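Long-range contacts in aminoacyl-tRNA synthetase (Cryptosporidium parvum, PDB 5F9Y), which probably attaches proline to its cognate tRNA, activating the amino acid with ATP in a class II synthetase active site: residues 57-62 with 275-280; 225-230 with 238-243. All blocks are in the same frame, centred on the assembly; numbering follows the deposited sequence.

Interaction 1 of 2, residues 57-62 with 275-280; sequences FIWETI and LTTRAI. With AMP (adenosine monophosphate), chain D.
I58 opens the contact by laying CG2 against I280 CG1 at 4.0 Å, where helix 53-72 packs on the junction between strand 265-276 and helix 278-287. This strand-to-helix turn, followed by R278, is consistent with motif 3 of the class II synthetase core. W59 follows with its CG anti to the backbone N (chi1 179°), which carries the indole across to the turn. T277 CG2 sits over one face of the ring in a CH-pi contact, 3.7 Å from the centroid of the W59 six-membered ring and 17° off its normal. The rim of the same ring points at the backbone: L275 O lies at the edge near the ring plane, 3.7 Å from W59 CH2. Closer to the helix, W59 CB meets I280 CD1 at 3.9 Å. One turn on, I62 uses both branches, CG2 meeting L275 CD2 at 4.2 Å while CD1 reaches A279 CB and I280 CG1. Y199 of helix 181-202 also packs on L275 and A279, and every residue that touches is buried. On the far side of the turn T276 meets the nucleotide: its OG1 accepts the capping bond from R278 N (3.2 Å, 162° at the hydrogen) and donates to AMP N3 at 3.0 Å.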
ATOM      1  N   PHE A  57       0.135  -9.840  -9.674  1.00 29.82           N
ATOM      2  CA  PHE A  57       0.293  -8.888 -10.769  1.00 29.57           C
ATOM      3  C   PHE A  57       0.379  -7.461 -10.244  1.00 32.86           C
ATOM      4  O   PHE A  57       1.160  -6.648 -10.754  1.00 35.16           O
ATOM      5  CB  PHE A  57      -0.870  -9.028 -11.754  1.00 27.65           C
ATOM      6  CG  PHE A  57      -0.825  -8.053 -12.900  1.00 25.46           C
ATOM      7  CD1 PHE A  57      -1.396  -6.794 -12.787  1.00 24.46           C
ATOM      8  CD2 PHE A  57      -0.227  -8.404 -14.097  1.00 25.55           C
ATOM      9  CE1 PHE A  57      -1.355  -5.899 -13.839  1.00 24.04           C
ATOM     10  CE2 PHE A  57      -0.187  -7.514 -15.156  1.00 25.75           C
ATOM     11  CZ  PHE A  57      -0.753  -6.260 -15.026  1.00 24.31           C
ATOM     12  N   ILE A  58      -0.424  -7.136  -9.229  1.00 32.23           N
ATOM     13  CA  ILE A  58      -0.392  -5.796  -8.657  1.00 29.99           C
ATOM     14  C   ILE A  58       0.953  -5.532  -7.994  1.00 30.89           C
ATOM     15  O   ILE A  58       1.497  -4.425  -8.081  1.00 31.55           O
ATOM     16  CB  ILE A  58      -1.565  -5.610  -7.675  1.00 26.15           C
ATOM     17  CG1 ILE A  58      -2.899  -5.796  -8.406  1.00 23.31           C
ATOM     18  CG2 ILE A  58      -1.503  -4.242  -7.015  1.00 24.93           C
ATOM     19  CD1 ILE A  58      -4.121  -5.611  -7.531  1.00 22.53           C
ATOM     20  N   TRP A  59       1.521  -6.544  -7.336  1.00 32.37           N
ATOM     21  CA  TRP A  59       2.833  -6.360  -6.723  1.00 32.95           C
ATOM     22  C   TRP A  59       3.928  -6.236  -7.773  1.00 34.90           C
ATOM     23  O   TRP A  59       4.901  -5.502  -7.564  1.00 38.06           O
ATOM     24  CB  TRP A  59       3.138  -7.508  -5.762  1.00 30.13           C
ATOM     25  CG  TRP A  59       4.481  -7.388  -5.106  1.00 29.56           C
ATOM     26  CD1 TRP A  59       5.567  -8.189  -5.308  1.00 31.10           C
ATOM     27  CD2 TRP A  59       4.885  -6.399  -4.149  1.00 27.98           C
ATOM     28  NE1 TRP A  59       6.619  -7.767  -4.532  1.00 30.07           N
ATOM     29  CE2 TRP A  59       6.227  -6.670  -3.811  1.00 27.61           C
ATOM     30  CE3 TRP A  59       4.242  -5.316  -3.541  1.00 26.13           C
ATOM     31  CZ2 TRP A  59       6.938  -5.896  -2.897  1.00 24.91           C
ATOM     32  CZ3 TRP A  59       4.950  -4.548  -2.631  1.00 23.55           C
ATOM     33  CH2 TRP A  59       6.284  -4.842  -2.318  1.00 23.44           C
ATOM     34  N   GLU A  60       3.793  -6.935  -8.903  1.00 33.93           N
ATOM     35  CA  GLU A  60       4.775  -6.790  -9.972  1.00 34.48           C
ATOM     36  C   GLU A  60       4.736  -5.398 -10.587  1.00 34.85           C
ATOM     37  O   GLU A  60       5.781  -4.870 -10.987  1.00 37.01           O
ATOM     38  CB  GLU A  60       4.547  -7.850 -11.049  1.00 36.52           C
ATOM     39  CG  GLU A  60       5.316  -9.135 -10.817  1.00 40.79           C
ATOM     40  CD  GLU A  60       5.186 -10.108 -11.972  1.00 45.81           C
ATOM     41  OE1 GLU A  60       4.170 -10.045 -12.695  1.00 48.28           O
ATOM     42  OE2 GLU A  60       6.106 -10.934 -12.159  1.00 48.23           O
ATOM     43  N   THR A  61       3.551  -4.790 -10.674  1.00 32.33           N
ATOM     44  CA  THR A  61       3.460  -3.427 -11.188  1.00 29.07           C
ATOM     45  C   THR A  61       4.075  -2.434 -10.210  1.00 30.45           C
ATOM     46  O   THR A  61       4.760  -1.490 -10.621  1.00 33.01           O
ATOM     47  CB  THR A  61       2.002  -3.070 -11.476  1.00 26.05           C
ATOM     48  OG1 THR A  61       1.433  -4.049 -12.354  1.00 27.33           O
ATOM     49  CG2 THR A  61       1.906  -1.700 -12.130  1.00 24.19           C
ATOM     50  N   ILE A  62       3.841  -2.632  -8.909  1.00 27.75           N
ATOM     51  CA  ILE A  62       4.485  -1.792  -7.902  1.00 27.50           C
ATOM     52  C   ILE A  62       6.000  -1.931  -7.986  1.00 29.98           C
ATOM     53  O   ILE A  62       6.738  -0.950  -7.839  1.00 33.43           O
ATOM     54  CB  ILE A  62       3.954  -2.141  -6.499  1.00 25.74           C
ATOM     55  CG1 ILE A  62       2.465  -1.795  -6.394  1.00 25.06           C
ATOM     56  CG2 ILE A  62       4.754  -1.420  -5.424  1.00 23.71           C
ATOM     57  CD1 ILE A  62       1.841  -2.144  -5.059  1.00 22.87           C
ATOM     58  N   LEU A 275       8.971  -0.682   1.720  1.00 28.86           N
ATOM     59  CA  LEU A 275       7.577  -0.724   1.289  1.00 29.17           C
ATOM     60  C   LEU A 275       7.186  -2.177   1.069  1.00 28.13           C
ATOM     61  O   LEU A 275       7.878  -2.904   0.352  1.00 28.05           O
ATOM     62  CB  LEU A 275       7.361   0.080   0.003  1.00 29.14           C
ATOM     63  CG  LEU A 275       5.973  -0.014  -0.635  1.00 30.06           C
ATOM     64  CD1 LEU A 275       4.926   0.616   0.263  1.00 30.99           C
ATOM     65  CD2 LEU A 275       5.966   0.641  -2.004  1.00 30.62           C
ATOM     66  N   THR A 276       6.082  -2.597   1.679  1.00 27.07           N
ATOM     67  CA  THR A 276       5.683  -3.998   1.699  1.00 28.08           C
ATOM     68  C   THR A 276       4.393  -4.202   0.911  1.00 29.23           C
ATOM     69  O   THR A 276       3.793  -3.260   0.385  1.00 29.12           O
ATOM     70  CB  THR A 276       5.514  -4.487   3.138  1.00 25.91           C
ATOM     71  OG1 THR A 276       4.322  -3.922   3.697  1.00 21.35           O
ATOM     72  CG2 THR A 276       6.705  -4.068   3.985  1.00 27.64           C
ATOM     73  N   THR A 277       3.959  -5.464   0.845  1.00 29.62           N
ATOM     74  CA  THR A 277       2.699  -5.820   0.201  1.00 28.61           C
ATOM     75  C   THR A 277       1.483  -5.319   0.964  1.00 30.58           C
ATOM     76  O   THR A 277       0.355  -5.579   0.529  1.00 32.13           O
ATOM     77  CB  THR A 277       2.599  -7.337   0.030  1.00 27.88           C
ATOM     78  OG1 THR A 277       2.925  -7.981   1.268  1.00 31.51           O
ATOM     79  CG2 THR A 277       3.545  -7.814  -1.057  1.00 24.60           C
ATOM     80  N   ARG A 278       1.680  -4.625   2.087  1.00 31.35           N
ATOM     81  CA  ARG A 278       0.565  -3.988   2.776  1.00 33.20           C
ATOM     82  C   ARG A 278      -0.148  -2.987   1.874  1.00 33.47           C
ATOM     83  O   ARG A 278      -1.351  -2.755   2.032  1.00 34.13           O
ATOM     84  CB  ARG A 278       1.069  -3.311   4.053  1.00 36.04           C
ATOM     85  CG  ARG A 278       0.040  -2.469   4.785  1.00 38.83           C
ATOM     86  CD  ARG A 278       0.594  -1.934   6.093  1.00 40.60           C
ATOM     87  NE  ARG A 278       0.650  -2.964   7.124  1.00 43.46           N
ATOM     88  CZ  ARG A 278       1.019  -2.743   8.382  1.00 45.10           C
ATOM     89  NH1 ARG A 278       1.371  -1.524   8.767  1.00 45.19           N
ATOM     90  NH2 ARG A 278       1.035  -3.741   9.255  1.00 46.23           N
ATOM     91  N   ALA A 279       0.571  -2.405   0.908  1.00 34.37           N
ATOM     92  CA  ALA A 279      -0.036  -1.438  -0.001  1.00 34.47           C
ATOM     93  C   ALA A 279      -1.202  -2.037  -0.777  1.00 34.96           C
ATOM     94  O   ALA A 279      -2.179  -1.338  -1.067  1.00 37.31           O
ATOM     95  CB  ALA A 279       1.017  -0.900  -0.967  1.00 32.28           C
ATOM     96  N   ILE A 280      -1.121  -3.323  -1.122  1.00 34.14           N
ATOM     97  CA  ILE A 280      -2.203  -3.957  -1.870  1.00 34.98           C
ATOM     98  C   ILE A 280      -3.474  -3.997  -1.033  1.00 36.11           C
ATOM     99  O   ILE A 280      -4.567  -3.685  -1.520  1.00 36.78           O
ATOM    100  CB  ILE A 280      -1.783  -5.365  -2.327  1.00 35.17           C
ATOM    101  CG1 ILE A 280      -0.583  -5.281  -3.272  1.00 33.32           C
ATOM    102  CG2 ILE A 280      -2.953  -6.089  -2.983  1.00 35.49           C
ATOM    103  CD1 ILE A 280      -0.065  -6.626  -3.722  1.00 34.47           C
TER
HETATM  104  P   AMP D 701       7.460  -0.974  11.039  1.00111.56           P
HETATM  105  O1P AMP D 701       7.748   0.341  11.718  1.00111.65           O
HETATM  106  O2P AMP D 701       8.424  -2.081  11.396  1.00111.97           O
HETATM  107  O3P AMP D 701       6.007  -1.391  11.062  1.00111.49           O
HETATM  108  O5' AMP D 701       7.766  -0.689   9.501  1.00110.38           O
HETATM  109  C5' AMP D 701       8.010  -1.759   8.594  1.00108.26           C
HETATM  110  C4' AMP D 701       7.165  -1.651   7.348  1.00106.18           C
HETATM  111  O4' AMP D 701       6.636  -2.965   7.032  1.00105.04           O
HETATM  112  C3' AMP D 701       5.961  -0.723   7.444  1.00105.15           C
HETATM  113  O3' AMP D 701       5.680  -0.172   6.158  1.00104.32           O
HETATM  114  C2' AMP D 701       4.837  -1.672   7.849  1.00104.58           C
HETATM  115  O2' AMP D 701       3.543  -1.230   7.497  1.00104.88           O
HETATM  116  C1' AMP D 701       5.221  -2.953   7.106  1.00103.57           C
HETATM  117  N9  AMP D 701       4.805  -4.177   7.793  1.00101.02           N
HETATM  118  C8  AMP D 701       5.124  -4.485   9.065  1.00 99.59           C
HETATM  119  N7  AMP D 701       4.602  -5.682   9.429  1.00 99.07           N
HETATM  120  C5  AMP D 701       3.929  -6.164   8.369  1.00 98.85           C
HETATM  121  C6  AMP D 701       3.143  -7.384   8.078  1.00 97.33           C
HETATM  122  N6  AMP D 701       2.976  -8.341   9.022  1.00 97.32           N
HETATM  123  N1  AMP D 701       2.602  -7.506   6.845  1.00 96.65           N
HETATM  124  C2  AMP D 701       2.767  -6.555   5.906  1.00 97.00           C
HETATM  125  N3  AMP D 701       3.467  -5.423   6.101  1.00 97.99           N
HETATM  126  C4  AMP D 701       4.062  -5.169   7.292  1.00 99.46           C

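Interaction 2 of 2, residues 225-230 with 238-243; sequences KSIEGF and VQAATS. With AMP (adenosine monophosphate), chain D.
I227 is gripped where strand 238-243 bulges: CG1 lies 3.6 Å from A240 CB, and CD1 lies 3.8 Å from A241 CB. Its CG1 stands between the backbone N and the carbonyl carbon (chi1 44°), which swings the branch over the neighbouring strand. Both alanines face this one isoleucine, so the register slips by one residue and I227 bonds to each of them, its N donating to A241 O (3.1 Å) and its O accepting from A240 N (2.9 Å). Two-way backbone pairs, K225 with S243 and G229 with V238, continue the pairing on either side of the bulge. Y195 of helix 181-202 closes over I227 and A241, while S243 OG turns aside to V188 O.

The other face, lined by S226, E228, Q239 and T242, is more polar and less closely knit. S226 OG donates to E228 OE1 at 3.0 Å, meeting the carboxylate on its anti side and 28° out of its plane. That same OE1 lies 3.5 Å from Q239 CG, with the carboxylate and amide planes 84° apart. Q239, partly exposed, extends past E228 until NE2 is 3.3 Å from AMP C3'. T242 touches the bound proline and brings OG1 to 3.9 Å from AMP O5'. The whole is an antiparallel beta hairpin with a classic bulge, set in the catalytic sheet of a class II synthetase, where its polar face borders the amino acid and nucleotide site.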
ATOM      1  N   LYS A 225      10.226   9.433   8.922  1.00 48.00           N
ATOM      2  CA  LYS A 225       9.093   9.991   8.202  1.00 47.45           C
ATOM      3  C   LYS A 225       8.299   8.862   7.558  1.00 45.12           C
ATOM      4  O   LYS A 225       8.856   7.826   7.184  1.00 45.94           O
ATOM      5  CB  LYS A 225       9.557  10.993   7.141  1.00 47.61           C
ATOM      6  CG  LYS A 225      10.349  12.163   7.706  1.00 49.30           C
ATOM      7  CD  LYS A 225      10.797  13.109   6.607  1.00 50.17           C
ATOM      8  CE  LYS A 225      11.646  14.243   7.159  1.00 52.17           C
ATOM      9  NZ  LYS A 225      10.894  15.080   8.132  1.00 54.72           N
ATOM     10  N   SER A 226       6.989   9.062   7.435  1.00 42.30           N
ATOM     11  CA  SER A 226       6.118   7.996   6.964  1.00 40.90           C
ATOM     12  C   SER A 226       4.900   8.585   6.270  1.00 40.84           C
ATOM     13  O   SER A 226       4.647   9.791   6.317  1.00 43.35           O
ATOM     14  CB  SER A 226       5.678   7.092   8.119  1.00 41.66           C
ATOM     15  OG  SER A 226       4.784   7.778   8.979  1.00 43.14           O
ATOM     16  N   ILE A 227       4.142   7.704   5.620  1.00 38.29           N
ATOM     17  CA  ILE A 227       2.848   8.032   5.035  1.00 36.28           C
ATOM     18  C   ILE A 227       1.790   7.199   5.744  1.00 34.92           C
ATOM     19  O   ILE A 227       1.973   5.992   5.939  1.00 33.30           O
ATOM     20  CB  ILE A 227       2.825   7.779   3.516  1.00 33.93           C
ATOM     21  CG1 ILE A 227       3.480   6.440   3.182  1.00 32.72           C
ATOM     22  CG2 ILE A 227       3.525   8.903   2.776  1.00 32.07           C
ATOM     23  CD1 ILE A 227       3.409   6.085   1.718  1.00 32.15           C
ATOM     24  N   GLU A 228       0.694   7.842   6.134  1.00 36.37           N
ATOM     25  CA  GLU A 228      -0.348   7.208   6.931  1.00 38.58           C
ATOM     26  C   GLU A 228      -1.603   7.013   6.093  1.00 37.09           C
ATOM     27  O   GLU A 228      -2.085   7.956   5.458  1.00 37.17           O
ATOM     28  CB  GLU A 228      -0.675   8.044   8.171  1.00 41.52           C
ATOM     29  CG  GLU A 228       0.482   8.229   9.138  1.00 44.80           C
ATOM     30  CD  GLU A 228       0.972   6.920   9.724  1.00 48.64           C
ATOM     31  OE1 GLU A 228       2.102   6.504   9.390  1.00 48.88           O
ATOM     32  OE2 GLU A 228       0.227   6.304  10.515  1.00 50.97           O
ATOM     33  N   GLY A 229      -2.127   5.791   6.100  1.00 35.75           N
ATOM     34  CA  GLY A 229      -3.400   5.507   5.471  1.00 34.32           C
ATOM     35  C   GLY A 229      -4.473   5.252   6.509  1.00 34.97           C
ATOM     36  O   GLY A 229      -4.162   4.935   7.660  1.00 35.41           O
ATOM     37  N   PHE A 230      -5.738   5.388   6.121  1.00 35.17           N
ATOM     38  CA  PHE A 230      -6.841   5.232   7.056  1.00 37.27           C
ATOM     39  C   PHE A 230      -8.021   4.583   6.353  1.00 41.19           C
ATOM     40  O   PHE A 230      -8.333   4.918   5.206  1.00 40.42           O
ATOM     41  CB  PHE A 230      -7.258   6.583   7.650  1.00 36.05           C
ATOM     42  CG  PHE A 230      -8.380   6.489   8.643  1.00 37.20           C
ATOM     43  CD1 PHE A 230      -8.148   6.020   9.925  1.00 38.39           C
ATOM     44  CD2 PHE A 230      -9.664   6.873   8.298  1.00 37.41           C
ATOM     45  CE1 PHE A 230      -9.177   5.933  10.843  1.00 39.52           C
ATOM     46  CE2 PHE A 230     -10.698   6.788   9.211  1.00 39.50           C
ATOM     47  CZ  PHE A 230     -10.453   6.318  10.487  1.00 40.18           C
ATOM     48  N   VAL A 238      -3.828   2.826   9.155  1.00 46.21           N
ATOM     49  CA  VAL A 238      -2.862   1.848   8.662  1.00 43.26           C
ATOM     50  C   VAL A 238      -1.624   2.602   8.199  1.00 43.12           C
ATOM     51  O   VAL A 238      -1.715   3.469   7.324  1.00 43.46           O
ATOM     52  CB  VAL A 238      -3.414   0.993   7.506  1.00 39.33           C
ATOM     53  CG1 VAL A 238      -2.395  -0.063   7.101  1.00 37.14           C
ATOM     54  CG2 VAL A 238      -4.740   0.344   7.884  1.00 39.98           C
ATOM     55  N   GLN A 239      -0.470   2.278   8.779  1.00 43.65           N
ATOM     56  CA  GLN A 239       0.785   2.861   8.323  1.00 41.15           C
ATOM     57  C   GLN A 239       1.142   2.298   6.953  1.00 38.76           C
ATOM     58  O   GLN A 239       1.250   1.079   6.784  1.00 37.66           O
ATOM     59  CB  GLN A 239       1.898   2.581   9.326  1.00 39.59           C
ATOM     60  CG  GLN A 239       3.220   3.232   8.974  1.00 38.65           C
ATOM     61  CD  GLN A 239       4.348   2.753   9.858  1.00 40.81           C
ATOM     62  OE1 GLN A 239       4.678   3.384  10.860  1.00 43.26           O
ATOM     63  NE2 GLN A 239       4.947   1.627   9.493  1.00 40.58           N
ATOM     64  N   ALA A 240       1.336   3.182   5.975  1.00 37.76           N
ATOM     65  CA  ALA A 240       1.534   2.768   4.591  1.00 37.31           C
ATOM     66  C   ALA A 240       2.988   2.418   4.283  1.00 36.91           C
ATOM     67  O   ALA A 240       3.268   1.339   3.752  1.00 37.68           O
ATOM     68  CB  ALA A 240       1.044   3.867   3.645  1.00 37.45           C
ATOM     69  N   ALA A 241       3.919   3.316   4.594  1.00 37.00           N
ATOM     70  CA  ALA A 241       5.331   3.080   4.328  1.00 35.08           C
ATOM     71  C   ALA A 241       6.152   4.016   5.200  1.00 37.49           C
ATOM     72  O   ALA A 241       5.647   5.021   5.705  1.00 39.75           O
ATOM     73  CB  ALA A 241       5.666   3.281   2.847  1.00 32.15           C
ATOM     74  N   THR A 242       7.429   3.675   5.370  1.00 37.81           N
ATOM     75  CA  THR A 242       8.323   4.421   6.246  1.00 39.25           C
ATOM     76  C   THR A 242       9.657   4.677   5.560  1.00 37.50           C
ATOM     77  O   THR A 242      10.138   3.863   4.767  1.00 35.61           O
ATOM     78  CB  THR A 242       8.573   3.680   7.566  1.00 44.07           C
ATOM     79  OG1 THR A 242       8.909   2.313   7.293  1.00 45.74           O
ATOM     80  CG2 THR A 242       7.341   3.735   8.454  1.00 45.01           C
ATOM     81  N   SER A 243      10.257   5.821   5.892  1.00 38.23           N
ATOM     82  CA  SER A 243      11.565   6.219   5.380  1.00 36.17           C
ATOM     83  C   SER A 243      12.357   6.797   6.544  1.00 35.73           C
ATOM     84  O   SER A 243      12.017   7.869   7.053  1.00 37.78           O
ATOM     85  CB  SER A 243      11.427   7.236   4.245  1.00 36.15           C
ATOM     86  OG  SER A 243      12.688   7.559   3.686  1.00 39.18           O
TER
HETATM   87  P   AMP D 701       7.460  -0.974  11.039  1.00111.56           P
HETATM   88  O1P AMP D 701       7.748   0.341  11.718  1.00111.65           O
HETATM   89  O2P AMP D 701       8.424  -2.081  11.396  1.00111.97           O
HETATM   90  O3P AMP D 701       6.007  -1.391  11.062  1.00111.49           O
HETATM   91  O5' AMP D 701       7.766  -0.689   9.501  1.00110.38           O
HETATM   92  C5' AMP D 701       8.010  -1.759   8.594  1.00108.26           C
HETATM   93  C4' AMP D 701       7.165  -1.651   7.348  1.00106.18           C
HETATM   94  O4' AMP D 701       6.636  -2.965   7.032  1.00105.04           O
HETATM   95  C3' AMP D 701       5.961  -0.723   7.444  1.00105.15           C
HETATM   96  O3' AMP D 701       5.680  -0.172   6.158  1.00104.32           O
HETATM   97  C2' AMP D 701       4.837  -1.672   7.849  1.00104.58           C
HETATM   98  O2' AMP D 701       3.543  -1.230   7.497  1.00104.88           O
HETATM   99  C1' AMP D 701       5.221  -2.953   7.106  1.00103.57           C
HETATM  100  N9  AMP D 701       4.805  -4.177   7.793  1.00101.02           N
HETATM  101  C8  AMP D 701       5.124  -4.485   9.065  1.00 99.59           C
HETATM  102  N7  AMP D 701       4.602  -5.682   9.429  1.00 99.07           N
HETATM  103  C5  AMP D 701       3.929  -6.164   8.369  1.00 98.85           C
HETATM  104  C6  AMP D 701       3.143  -7.384   8.078  1.00 97.33           C
HETATM  105  N6  AMP D 701       2.976  -8.341   9.022  1.00 97.32           N
HETATM  106  N1  AMP D 701       2.602  -7.506   6.845  1.00 96.65           N
HETATM  107  C2  AMP D 701       2.767  -6.555   5.906  1.00 97.00           C
HETATM  108  N3  AMP D 701       3.467  -5.423   6.101  1.00 97.99           N
HETATM  109  C4  AMP D 701       4.062  -5.169   7.292  1.00 99.46           C

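Both contacts are buried and both border AMP, but they approach it differently. Interaction 1 is side-chain packing of a helix on a strand-to-helix turn, apolar and aromatic in character; interaction 2 is backbone pairing within a hairpin, with an apolar face at the bulge and a polar face near the ligands. Strand 265-276 of interaction 1 and strand 236-247 of interaction 2 are neighbours in the catalytic sheet. L275 CD1 packs 3.8 Å from A241 CB, linking their apolar sides. R278 NH1 lies 3.3 Å from Q239 O, a probable hydrogen bond that ties R278 to the hairpin beside the nucleotide. T276 addresses the base, whereas Q239 and T242 lie near the ribose and its O5'.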